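HP0958 (PDB 3NA7) is a flagellar biogenesis protein, probably acting as an export chaperone and in post-transcriptional gene regulation, that joins a coiled-coil hairpin to a zinc ribbon. Local coordinates at residues 77-80 / 81-85; 97-100 / 101-105; 179-182 / 183-187; 186-189 / 190-194. One frame throughout, in Å; residues are numbered along the deposited sequence.

All four interactions are local, each within one continuous stretch, along a helix or round a turn, so none closes a long loop. From the N terminus, interaction 1 lies at the end of helix 24-85, just before the chain reverses. Interaction 2 lies early in helix 91-171, on the returning arm, and the two touch across the hairpin, their centres 13 Å apart. The chain then runs back past its centre to helix 175-188, where interaction 3 is found, its centre 86 Å from that of interaction 2. Interaction 4 overlaps it at Arg186 and Trp187 and leads from the helix into strand 193-195. The first pair thus marks the hairpin end, the second the base beside the zinc ribbon.

Interaction 1: residues 77-80 / 81-85; sequences ASIQ and KKMSE
Ala77 opens the contact by receiving the backbone N-H of Lys81, with 2.9 Å from N to its O, and the same i to i+4 bonding continues from each following residue. As a small helix former, Ala77 suits this outward-facing position. Ser78 accepts the amide of Lys82 on its carbonyl, and its hydroxyl also meets that lysine's tip: OG lies 3.3 Å from Lys82 NZ, a weak hydrogen bond. Lys82 gets there because its chain bends at chi2 and chi4, passing its CD beside Ser78 O at 3.6 Å and curling the amine back along the helix. Ile79 turns a branched apolar side chain to the opposing helix 91-171, packing on Glu98 and Glu99. Its CG2 also approaches Met83 CG at 4.3 Å, one turn on. Met83 continues past it to Leu92 and Leu95, where a flexible, apolar thioether chain suits the seam between the arms. Gln80 gives its carbonyl to Ser84 N at 3.1 Å, while its side chain, extended beyond CG (chi2 176°), carries the amide away to hydrogen-bond Glu99 through NE2. On the outer side, Lys81 NZ reaches Glu85 OE2 at 3.0 Å, a salt bridge in which the ammonium approaches from above the carboxylate plane. Apolar residues on the inner seam, with charged and polar ones around it, form the amphipathic pattern of a coiled coil; here it lies on one arm of the antiparallel hairpin, close to its turn.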
loop_
_atom_site.group_PDB
_atom_site.type_symbol
_atom_site.label_atom_id
_atom_site.label_comp_id
_atom_site.label_asym_id
_atom_site.label_seq_id
_atom_site.Cartn_x
_atom_site.Cartn_y
_atom_site.Cartn_z
ATOM N N ALA A 77 -27.569 -34.660 37.260
ATOM C CA ALA A 77 -27.953 -36.075 37.321
ATOM C C ALA A 77 -27.503 -36.747 38.627
ATOM O O ALA A 77 -28.284 -37.427 39.311
ATOM C CB ALA A 77 -27.398 -36.822 36.113
ATOM N N SER A 78 -26.241 -36.543 38.984
ATOM C CA SER A 78 -25.724 -37.134 40.209
ATOM C C SER A 78 -26.410 -36.596 41.481
ATOM O O SER A 78 -26.590 -37.334 42.445
ATOM C CB SER A 78 -24.220 -36.950 40.302
ATOM O OG SER A 78 -23.812 -37.162 41.640
ATOM N N ILE A 79 -26.771 -35.313 41.486
ATOM C CA ILE A 79 -27.471 -34.723 42.629
ATOM C C ILE A 79 -28.881 -35.275 42.750
ATOM O O ILE A 79 -29.343 -35.552 43.849
ATOM C CB ILE A 79 -27.533 -33.174 42.557
ATOM C CG1 ILE A 79 -26.139 -32.576 42.723
ATOM C CG2 ILE A 79 -28.486 -32.617 43.638
ATOM C CD1 ILE A 79 -26.039 -31.110 42.345
ATOM N N GLN A 80 -29.557 -35.417 41.622
ATOM C CA GLN A 80 -30.923 -35.918 41.576
ATOM C C GLN A 80 -30.986 -37.370 42.021
ATOM O O GLN A 80 -31.892 -37.757 42.772
ATOM C CB GLN A 80 -31.506 -35.756 40.174
ATOM C CG GLN A 80 -31.711 -34.289 39.824
ATOM C CD GLN A 80 -32.196 -34.040 38.424
ATOM O OE1 GLN A 80 -32.273 -34.945 37.591
ATOM N NE2 GLN A 80 -32.525 -32.793 38.149
ATOM N N LYS A 81 -30.017 -38.167 41.575
ATOM C CA LYS A 81 -29.946 -39.560 41.993
ATOM C C LYS A 81 -29.846 -39.626 43.513
ATOM O O LYS A 81 -30.555 -40.402 44.144
ATOM C CB LYS A 81 -28.770 -40.284 41.322
ATOM C CG LYS A 81 -28.776 -41.809 41.500
ATOM C CD LYS A 81 -27.792 -42.469 40.520
ATOM C CE LYS A 81 -27.640 -43.963 40.762
ATOM N NZ LYS A 81 -27.203 -44.254 42.159
ATOM N N LYS A 82 -28.988 -38.790 44.101
ATOM C CA LYS A 82 -28.847 -38.695 45.563
ATOM C C LYS A 82 -30.129 -38.312 46.285
ATOM O O LYS A 82 -30.369 -38.772 47.409
ATOM C CB LYS A 82 -27.726 -37.727 45.939
ATOM C CG LYS A 82 -26.375 -38.405 46.132
ATOM C CD LYS A 82 -25.206 -37.488 45.768
ATOM C CE LYS A 82 -23.874 -38.223 45.910
ATOM N NZ LYS A 82 -22.950 -37.911 44.774
ATOM N N MET A 83 -30.949 -37.479 45.648
ATOM C CA MET A 83 -32.226 -37.074 46.228
ATOM C C MET A 83 -33.174 -38.267 46.276
ATOM O O MET A 83 -33.959 -38.395 47.209
ATOM C CB MET A 83 -32.891 -35.917 45.456
ATOM C CG MET A 83 -31.971 -34.762 45.070
ATOM S SD MET A 83 -32.706 -33.191 44.523
ATOM C CE MET A 83 -34.156 -33.670 43.599
ATOM N N SER A 84 -33.103 -39.134 45.268
ATOM C CA SER A 84 -34.001 -40.293 45.207
ATOM C C SER A 84 -33.762 -41.294 46.354
ATOM O O SER A 84 -34.708 -41.805 46.945
ATOM C CB SER A 84 -33.921 -40.976 43.840
ATOM O OG SER A 84 -32.679 -41.621 43.653
ATOM N N GLU A 85 -32.489 -41.526 46.668
ATOM C CA GLU A 85 -32.043 -42.477 47.691
ATOM C C GLU A 85 -32.075 -41.817 49.056
ATOM O O GLU A 85 -32.302 -42.463 50.078
ATOM C CB GLU A 85 -30.609 -42.922 47.382
ATOM C CG GLU A 85 -30.404 -43.409 45.949
ATOM C CD GLU A 85 -28.951 -43.423 45.516
ATOM O OE1 GLU A 85 -28.208 -42.470 45.834
ATOM O OE2 GLU A 85 -28.555 -44.391 44.835
#

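Interaction 2: residues 97-100 / 101-105; sequences IEED and IAKER
Ile101 lies one helical turn beyond Ile97 and leans back over it. Its CB, bound to a backbone whose N-H bonds to Ile97 O, sits 3.8 Å from Glu98 O. From there CG1 leaves beside the backbone N (chi1 -83°), which turns the longer branch back toward the preceding turn and brings CG1 to 4.1 Å from Ile97 O. At the tip, CD1 meets the methyl CG2 of Ile97 at 4.0 Å. The two isoleucines cross at a slant. Chi2, 106°, is off a staggered value, and the rotation of this exposed end is therefore less certain.

On the side facing the other arm, small Ala102 can pack closely on Ile76 of helix 24-85. Lys103 bonds through its N to Glu99 O at 2.8 Å, and its amine stays near the Glu99 carboxylate, 4.4 Å from NZ to OE1, without forming a salt bridge. Glu99 OE1 has its hydrogen-bond partner in Gln80, and the side chain of Glu99 lies about 4 Å from a bound magnesium ion. With the metal cation and the ammonium of Lys103 nearby, this buried carboxylate would be expected to stay ionised.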
loop_
_atom_site.group_PDB
_atom_site.type_symbol
_atom_site.label_atom_id
_atom_site.label_comp_id
_atom_site.label_asym_id
_atom_site.label_seq_id
_atom_site.Cartn_x
_atom_site.Cartn_y
_atom_site.Cartn_z
ATOM N N ILE A 97 -31.165 -27.083 46.600
ATOM C CA ILE A 97 -30.424 -25.841 46.481
ATOM C C ILE A 97 -29.083 -26.093 45.770
ATOM O O ILE A 97 -28.701 -25.333 44.880
ATOM C CB ILE A 97 -30.284 -25.160 47.868
ATOM C CG1 ILE A 97 -31.659 -24.620 48.311
ATOM C CG2 ILE A 97 -29.240 -24.050 47.844
ATOM C CD1 ILE A 97 -31.709 -24.005 49.707
ATOM N N GLU A 98 -28.399 -27.174 46.148
ATOM C CA GLU A 98 -27.225 -27.687 45.433
ATOM C C GLU A 98 -27.559 -27.803 43.947
ATOM O O GLU A 98 -26.813 -27.352 43.067
ATOM C CB GLU A 98 -26.898 -29.083 45.958
ATOM C CG GLU A 98 -25.473 -29.311 46.465
ATOM C CD GLU A 98 -24.411 -28.951 45.455
ATOM O OE1 GLU A 98 -24.257 -27.743 45.162
ATOM O OE2 GLU A 98 -23.710 -29.870 44.971
ATOM N N GLU A 99 -28.704 -28.405 43.683
ATOM C CA GLU A 99 -29.180 -28.594 42.334
ATOM C C GLU A 99 -29.450 -27.253 41.674
ATOM O O GLU A 99 -29.103 -27.053 40.513
ATOM C CB GLU A 99 -30.433 -29.464 42.344
ATOM C CG GLU A 99 -30.965 -29.830 40.981
ATOM C CD GLU A 99 -32.441 -30.134 41.037
ATOM O OE1 GLU A 99 -33.038 -30.445 39.986
ATOM O OE2 GLU A 99 -33.019 -30.035 42.148
ATOM N N ASP A 100 -30.048 -26.322 42.412
ATOM C CA ASP A 100 -30.324 -24.982 41.853
ATOM C C ASP A 100 -29.095 -24.196 41.383
ATOM O O ASP A 100 -29.157 -23.522 40.364
ATOM C CB ASP A 100 -31.133 -24.152 42.843
ATOM C CG ASP A 100 -32.620 -24.444 42.764
ATOM O OD1 ASP A 100 -33.130 -24.711 41.641
ATOM O OD2 ASP A 100 -33.271 -24.380 43.822
ATOM N N ILE A 101 -27.993 -24.286 42.123
ATOM C CA ILE A 101 -26.725 -23.660 41.725
ATOM C C ILE A 101 -26.230 -24.309 40.439
ATOM O O ILE A 101 -25.804 -23.629 39.503
ATOM C CB ILE A 101 -25.646 -23.741 42.870
ATOM C CG1 ILE A 101 -25.835 -22.612 43.889
ATOM C CG2 ILE A 101 -24.231 -23.655 42.329
ATOM C CD1 ILE A 101 -26.410 -23.057 45.200
ATOM N N ALA A 102 -26.295 -25.632 40.402
ATOM C CA ALA A 102 -25.837 -26.385 39.247
ATOM C C ALA A 102 -26.683 -26.088 38.007
ATOM O O ALA A 102 -26.141 -25.973 36.921
ATOM C CB ALA A 102 -25.831 -27.873 39.559
ATOM N N LYS A 103 -28.002 -25.960 38.177
ATOM C CA LYS A 103 -28.910 -25.499 37.102
ATOM C C LYS A 103 -28.530 -24.134 36.567
ATOM O O LYS A 103 -28.542 -23.924 35.356
ATOM C CB LYS A 103 -30.362 -25.429 37.580
ATOM C CG LYS A 103 -31.239 -26.616 37.166
ATOM C CD LYS A 103 -32.582 -26.627 37.948
ATOM C CE LYS A 103 -33.766 -27.044 37.060
ATOM N NZ LYS A 103 -33.449 -28.210 36.166
ATOM N N GLU A 104 -28.217 -23.199 37.462
ATOM C CA GLU A 104 -27.814 -21.870 37.034
ATOM C C GLU A 104 -26.536 -21.900 36.222
ATOM O O GLU A 104 -26.450 -21.212 35.219
ATOM C CB GLU A 104 -27.699 -20.874 38.197
ATOM C CG GLU A 104 -28.700 -19.729 38.124
ATOM C CD GLU A 104 -28.707 -18.970 36.785
ATOM O OE1 GLU A 104 -27.754 -18.216 36.448
ATOM O OE2 GLU A 104 -29.711 -19.102 36.062
ATOM N N ARG A 105 -25.563 -22.717 36.626
ATOM C CA ARG A 105 -24.306 -22.800 35.882
ATOM C C ARG A 105 -24.569 -23.382 34.494
ATOM O O ARG A 105 -24.028 -22.912 33.496
ATOM C CB ARG A 105 -23.243 -23.598 36.647
ATOM C CG ARG A 105 -22.882 -22.972 38.016
ATOM C CD ARG A 105 -21.667 -23.609 38.662
ATOM N NE ARG A 105 -21.017 -22.637 39.538
ATOM C CZ ARG A 105 -20.865 -22.766 40.853
ATOM N NH1 ARG A 105 -21.286 -23.855 41.487
ATOM N NH2 ARG A 105 -20.276 -21.797 41.540
#

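Interaction 3: residues 179-182 / 183-187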
loop_
_atom_site.group_PDB
_atom_site.type_symbol
_atom_site.label_atom_id
_atom_site.label_comp_id
_atom_site.label_asym_id
_atom_site.label_seq_id
_atom_site.Cartn_x
_atom_site.Cartn_y
_atom_site.Cartn_z
ATOM N N SER A 179 29.114 13.143 -20.359
ATOM C CA SER A 179 29.541 12.425 -19.159
ATOM C C SER A 179 29.502 13.284 -17.925
ATOM O O SER A 179 29.317 12.791 -16.816
ATOM C CB SER A 179 30.963 11.911 -19.338
ATOM O OG SER A 179 30.948 10.823 -20.230
ATOM N N PHE A 180 29.726 14.572 -18.124
ATOM C CA PHE A 180 29.661 15.523 -17.048
ATOM C C PHE A 180 28.195 15.613 -16.627
ATOM O O PHE A 180 27.881 15.631 -15.447
ATOM C CB PHE A 180 30.175 16.879 -17.553
ATOM C CG PHE A 180 30.523 17.830 -16.462
ATOM C CD1 PHE A 180 31.744 17.728 -15.794
ATOM C CD2 PHE A 180 29.623 18.822 -16.082
ATOM C CE1 PHE A 180 32.073 18.618 -14.754
ATOM C CE2 PHE A 180 29.939 19.720 -15.047
ATOM C CZ PHE A 180 31.166 19.615 -14.380
ATOM N N TYR A 181 27.310 15.665 -17.624
ATOM C CA TYR A 181 25.878 15.573 -17.434
ATOM C C TYR A 181 25.490 14.272 -16.707
ATOM O O TYR A 181 24.892 14.326 -15.622
ATOM C CB TYR A 181 25.148 15.685 -18.784
ATOM C CG TYR A 181 23.654 15.434 -18.697
ATOM C CD1 TYR A 181 22.825 16.296 -17.961
ATOM C CD2 TYR A 181 23.069 14.353 -19.350
ATOM C CE1 TYR A 181 21.449 16.076 -17.868
ATOM C CE2 TYR A 181 21.698 14.110 -19.260
ATOM C CZ TYR A 181 20.895 14.981 -18.520
ATOM O OH TYR A 181 19.544 14.769 -18.427
ATOM N N GLU A 182 25.851 13.123 -17.271
ATOM C CA GLU A 182 25.510 11.827 -16.633
ATOM C C GLU A 182 26.047 11.653 -15.212
ATOM O O GLU A 182 25.341 11.168 -14.352
ATOM C CB GLU A 182 25.865 10.638 -17.517
ATOM C CG GLU A 182 25.009 10.568 -18.799
ATOM C CD GLU A 182 23.539 10.190 -18.532
ATOM O OE1 GLU A 182 23.271 9.286 -17.714
ATOM O OE2 GLU A 182 22.646 10.789 -19.155
ATOM N N ARG A 183 27.264 12.101 -14.938
ATOM C CA ARG A 183 27.786 12.000 -13.566
ATOM C C ARG A 183 26.874 12.726 -12.554
ATOM O O ARG A 183 26.587 12.207 -11.476
ATOM C CB ARG A 183 29.219 12.534 -13.504
ATOM C CG ARG A 183 29.849 12.552 -12.096
ATOM C CD ARG A 183 31.362 12.858 -12.180
ATOM N NE ARG A 183 31.618 14.164 -12.794
ATOM C CZ ARG A 183 32.821 14.675 -13.060
ATOM N NH1 ARG A 183 33.942 14.009 -12.781
ATOM N NH2 ARG A 183 32.900 15.874 -13.613
ATOM N N ILE A 184 26.398 13.913 -12.922
ATOM C CA ILE A 184 25.492 14.659 -12.048
ATOM C C ILE A 184 24.099 14.028 -11.988
ATOM O O ILE A 184 23.471 13.968 -10.925
ATOM C CB ILE A 184 25.495 16.189 -12.371
ATOM C CG1 ILE A 184 26.778 16.812 -11.790
ATOM C CG2 ILE A 184 24.223 16.867 -11.813
ATOM C CD1 ILE A 184 27.459 17.914 -12.626
ATOM N N ARG A 185 23.631 13.526 -13.122
ATOM C CA ARG A 185 22.306 12.915 -13.196
ATOM C C ARG A 185 22.148 11.659 -12.304
ATOM O O ARG A 185 21.053 11.386 -11.767
ATOM C CB ARG A 185 21.959 12.614 -14.654
ATOM C CG ARG A 185 20.592 12.018 -14.835
ATOM C CD ARG A 185 20.154 12.030 -16.275
ATOM N NE ARG A 185 19.114 11.024 -16.489
ATOM C CZ ARG A 185 19.224 9.947 -17.269
ATOM N NH1 ARG A 185 20.331 9.705 -17.961
ATOM N NH2 ARG A 185 18.192 9.121 -17.374
ATOM N N ARG A 186 23.239 10.910 -12.138
ATOM C CA ARG A 186 23.271 9.776 -11.218
ATOM C C ARG A 186 22.585 10.104 -9.887
ATOM O O ARG A 186 21.673 9.376 -9.461
ATOM C CB ARG A 186 24.712 9.334 -10.970
ATOM C CG ARG A 186 24.833 8.008 -10.266
ATOM C CD ARG A 186 26.272 7.548 -10.249
ATOM N NE ARG A 186 26.494 6.482 -9.274
ATOM C CZ ARG A 186 26.275 5.188 -9.509
ATOM N NH1 ARG A 186 25.816 4.770 -10.689
ATOM N NH2 ARG A 186 26.523 4.295 -8.563
ATOM N N TRP A 187 23.002 11.202 -9.250
ATOM C CA TRP A 187 22.432 11.621 -7.959
ATOM C C TRP A 187 21.302 12.646 -8.073
ATOM O O TRP A 187 20.350 12.598 -7.297
ATOM C CB TRP A 187 23.520 12.115 -6.978
ATOM C CG TRP A 187 24.166 13.454 -7.351
ATOM C CD1 TRP A 187 25.322 13.640 -8.065
ATOM C CD2 TRP A 187 23.691 14.775 -7.015
ATOM N NE1 TRP A 187 25.586 14.986 -8.199
ATOM C CE2 TRP A 187 24.611 15.702 -7.560
ATOM C CE3 TRP A 187 22.583 15.263 -6.303
ATOM C CZ2 TRP A 187 24.445 17.084 -7.431
ATOM C CZ3 TRP A 187 22.429 16.644 -6.166
ATOM C CH2 TRP A 187 23.344 17.532 -6.739
#
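Glu182 OE2 and Arg185 NH1, 2.8 Å apart, form the salt bridge of this contact. The oxygen uses its syn lone pair and lies close to the guanidinium plane, but the bond is bent, 133° at the hydrogen. Glu182 OE1 lies 3.0 Å from the same NH1, so the carboxylate presents both oxygens to one nitrogen, its plane turned 79° to the guanidinium. Glu182 is bent at chi2 while Arg185 runs straight from CG to NE, which sets the two side chains alongside each other. On its way out, Arg185 CD passes Tyr181 OH at 3.5 Å, with the guanidinium and phenol planes almost parallel. A long arginine suits this place because its CD methylene rests by the phenol end of the ring while its charge reaches the glutamate.

Around the helix, Phe180 is flanked by two partners. Arg183, bent at chi3, swings back so that NH2 comes to 3.1 Å from Phe180 CE1, meeting the ring with the guanidinium edge. Ile184 lies alongside the ring, its CD1 3.9 Å from Phe180 CE2.

The tyrosine side of helix 175-188 faces helix 4-22: Tyr181 packs on Leu10, Ile13 and Ser14, and its hydroxyl hydrogen-bonds Asp17. Tyr181, Ile184 and Arg185 also touch Ser192, just before strand 193-195, and the side chain of Ile184 lies about 10 Å from the zinc ion, placing this helix between the N-terminal helix and the zinc ribbon.

Interaction 4: residues 186-189 / 190-194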
loop_
_atom_site.group_PDB
_atom_site.type_symbol
_atom_site.label_atom_id
_atom_site.label_comp_id
_atom_site.label_asym_id
_atom_site.label_seq_id
_atom_site.Cartn_x
_atom_site.Cartn_y
_atom_site.Cartn_z
ATOM N N ARG A 186 23.239 10.910 -12.138
ATOM C CA ARG A 186 23.271 9.776 -11.218
ATOM C C ARG A 186 22.585 10.104 -9.887
ATOM O O ARG A 186 21.673 9.376 -9.461
ATOM C CB ARG A 186 24.712 9.334 -10.970
ATOM C CG ARG A 186 24.833 8.008 -10.266
ATOM C CD ARG A 186 26.272 7.548 -10.249
ATOM N NE ARG A 186 26.494 6.482 -9.274
ATOM C CZ ARG A 186 26.275 5.188 -9.509
ATOM N NH1 ARG A 186 25.816 4.770 -10.689
ATOM N NH2 ARG A 186 26.523 4.295 -8.563
ATOM N N TRP A 187 23.002 11.202 -9.250
ATOM C CA TRP A 187 22.432 11.621 -7.959
ATOM C C TRP A 187 21.302 12.646 -8.073
ATOM O O TRP A 187 20.350 12.598 -7.297
ATOM C CB TRP A 187 23.520 12.115 -6.978
ATOM C CG TRP A 187 24.166 13.454 -7.351
ATOM C CD1 TRP A 187 25.322 13.640 -8.065
ATOM C CD2 TRP A 187 23.691 14.775 -7.015
ATOM N NE1 TRP A 187 25.586 14.986 -8.199
ATOM C CE2 TRP A 187 24.611 15.702 -7.560
ATOM C CE3 TRP A 187 22.583 15.263 -6.303
ATOM C CZ2 TRP A 187 24.445 17.084 -7.431
ATOM C CZ3 TRP A 187 22.429 16.644 -6.166
ATOM C CH2 TRP A 187 23.344 17.532 -6.739
ATOM N N ALA A 188 21.404 13.572 -9.025
ATOM C CA ALA A 188 20.482 14.715 -9.077
ATOM C C ALA A 188 19.241 14.486 -9.944
ATOM O O ALA A 188 18.285 15.261 -9.891
ATOM C CB ALA A 188 21.233 15.968 -9.535
ATOM N N LYS A 189 19.265 13.414 -10.728
ATOM C CA LYS A 189 18.175 13.051 -11.657
ATOM C C LYS A 189 17.750 14.208 -12.587
ATOM O O LYS A 189 18.562 14.714 -13.378
ATOM C CB LYS A 189 16.953 12.431 -10.933
ATOM C CG LYS A 189 17.210 11.829 -9.546
ATOM C CD LYS A 189 17.855 10.453 -9.582
ATOM C CE LYS A 189 17.890 9.861 -8.167
ATOM N NZ LYS A 189 18.977 8.844 -8.023
ATOM N N ASN A 190 16.492 14.628 -12.493
ATOM C CA ASN A 190 15.987 15.646 -13.399
ATOM C C ASN A 190 16.007 17.035 -12.788
ATOM O O ASN A 190 15.330 17.940 -13.270
ATOM C CB ASN A 190 14.601 15.282 -13.926
ATOM C CG ASN A 190 14.605 13.992 -14.724
ATOM O OD1 ASN A 190 15.500 13.734 -15.547
ATOM N ND2 ASN A 190 13.597 13.164 -14.481
ATOM N N THR A 191 16.785 17.191 -11.720
ATOM C CA THR A 191 17.171 18.509 -11.229
ATOM C C THR A 191 18.647 18.743 -11.546
ATOM O O THR A 191 19.317 19.510 -10.859
ATOM C CB THR A 191 16.930 18.675 -9.702
ATOM O OG1 THR A 191 17.985 18.039 -8.971
ATOM C CG2 THR A 191 15.570 18.084 -9.288
ATOM N N SER A 192 19.145 18.043 -12.565
ATOM C CA SER A 192 20.568 18.106 -12.970
ATOM C C SER A 192 20.951 19.449 -13.565
ATOM O O SER A 192 22.035 19.961 -13.284
ATOM C CB SER A 192 20.902 16.990 -13.965
ATOM O OG SER A 192 20.974 15.732 -13.303
ATOM N N ILE A 193 20.059 20.009 -14.382
ATOM C CA ILE A 193 20.269 21.335 -14.961
ATOM C C ILE A 193 19.202 22.294 -14.472
ATOM O O ILE A 193 18.017 22.071 -14.690
ATOM C CB ILE A 193 20.219 21.297 -16.497
ATOM C CG1 ILE A 193 21.212 20.276 -17.039
ATOM C CG2 ILE A 193 20.469 22.696 -17.097
ATOM C CD1 ILE A 193 20.977 19.964 -18.509
ATOM N N VAL A 194 19.625 23.375 -13.828
ATOM C CA VAL A 194 18.680 24.327 -13.245
ATOM C C VAL A 194 18.949 25.779 -13.645
ATOM O O VAL A 194 20.090 26.152 -13.912
ATOM C CB VAL A 194 18.616 24.178 -11.723
ATOM C CG1 VAL A 194 17.859 22.884 -11.358
ATOM C CG2 VAL A 194 20.034 24.208 -11.101
#
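Ala188 and Thr191 meet at the tight heart of the contact, where Ala188 O takes two bonds from one residue. Thr191 N approaches it at 3.1 Å from above the carbonyl plane, whereas Thr191 OG1, 2.9 Å from Ala188 O, lies in that plane on a lone pair. With OG1 between the backbone N and the carbonyl carbon (chi1 79°), the threonine hydroxyl is directed at the carbonyl of Ala188, where the helix gives way to the turn. Ser192 adds a second grip: its OG is 2.6 Å from Lys189 O, and its small side chain fits beside Ala188, with OG 3.8 Å from Ala188 CB. Residues 188 to 191 make a type II' beta turn, with Lys189 at positive phi (51°), a position more often held by glycine.

The outer side is looser. Lys189 is exposed; its chain bends at chi2 and runs back along the helix so that NZ reaches Arg186 O at 3.1 Å, meeting a carbonyl at the helix C-terminal end, where a positive charge would be expected to be favourable.

Thr191 OG1 also hydrogen-bonds Arg230 NE, and Ser192 pairs by its backbone with Ile231. The turn thus carries the chain from helix 175-188 into strand 193-195, parallel to strand 231-233, while Asn190 packs on Lys18 and Asp21 of helix 4-22 and Ile193 on Leu10 and Ser14 of the same helix.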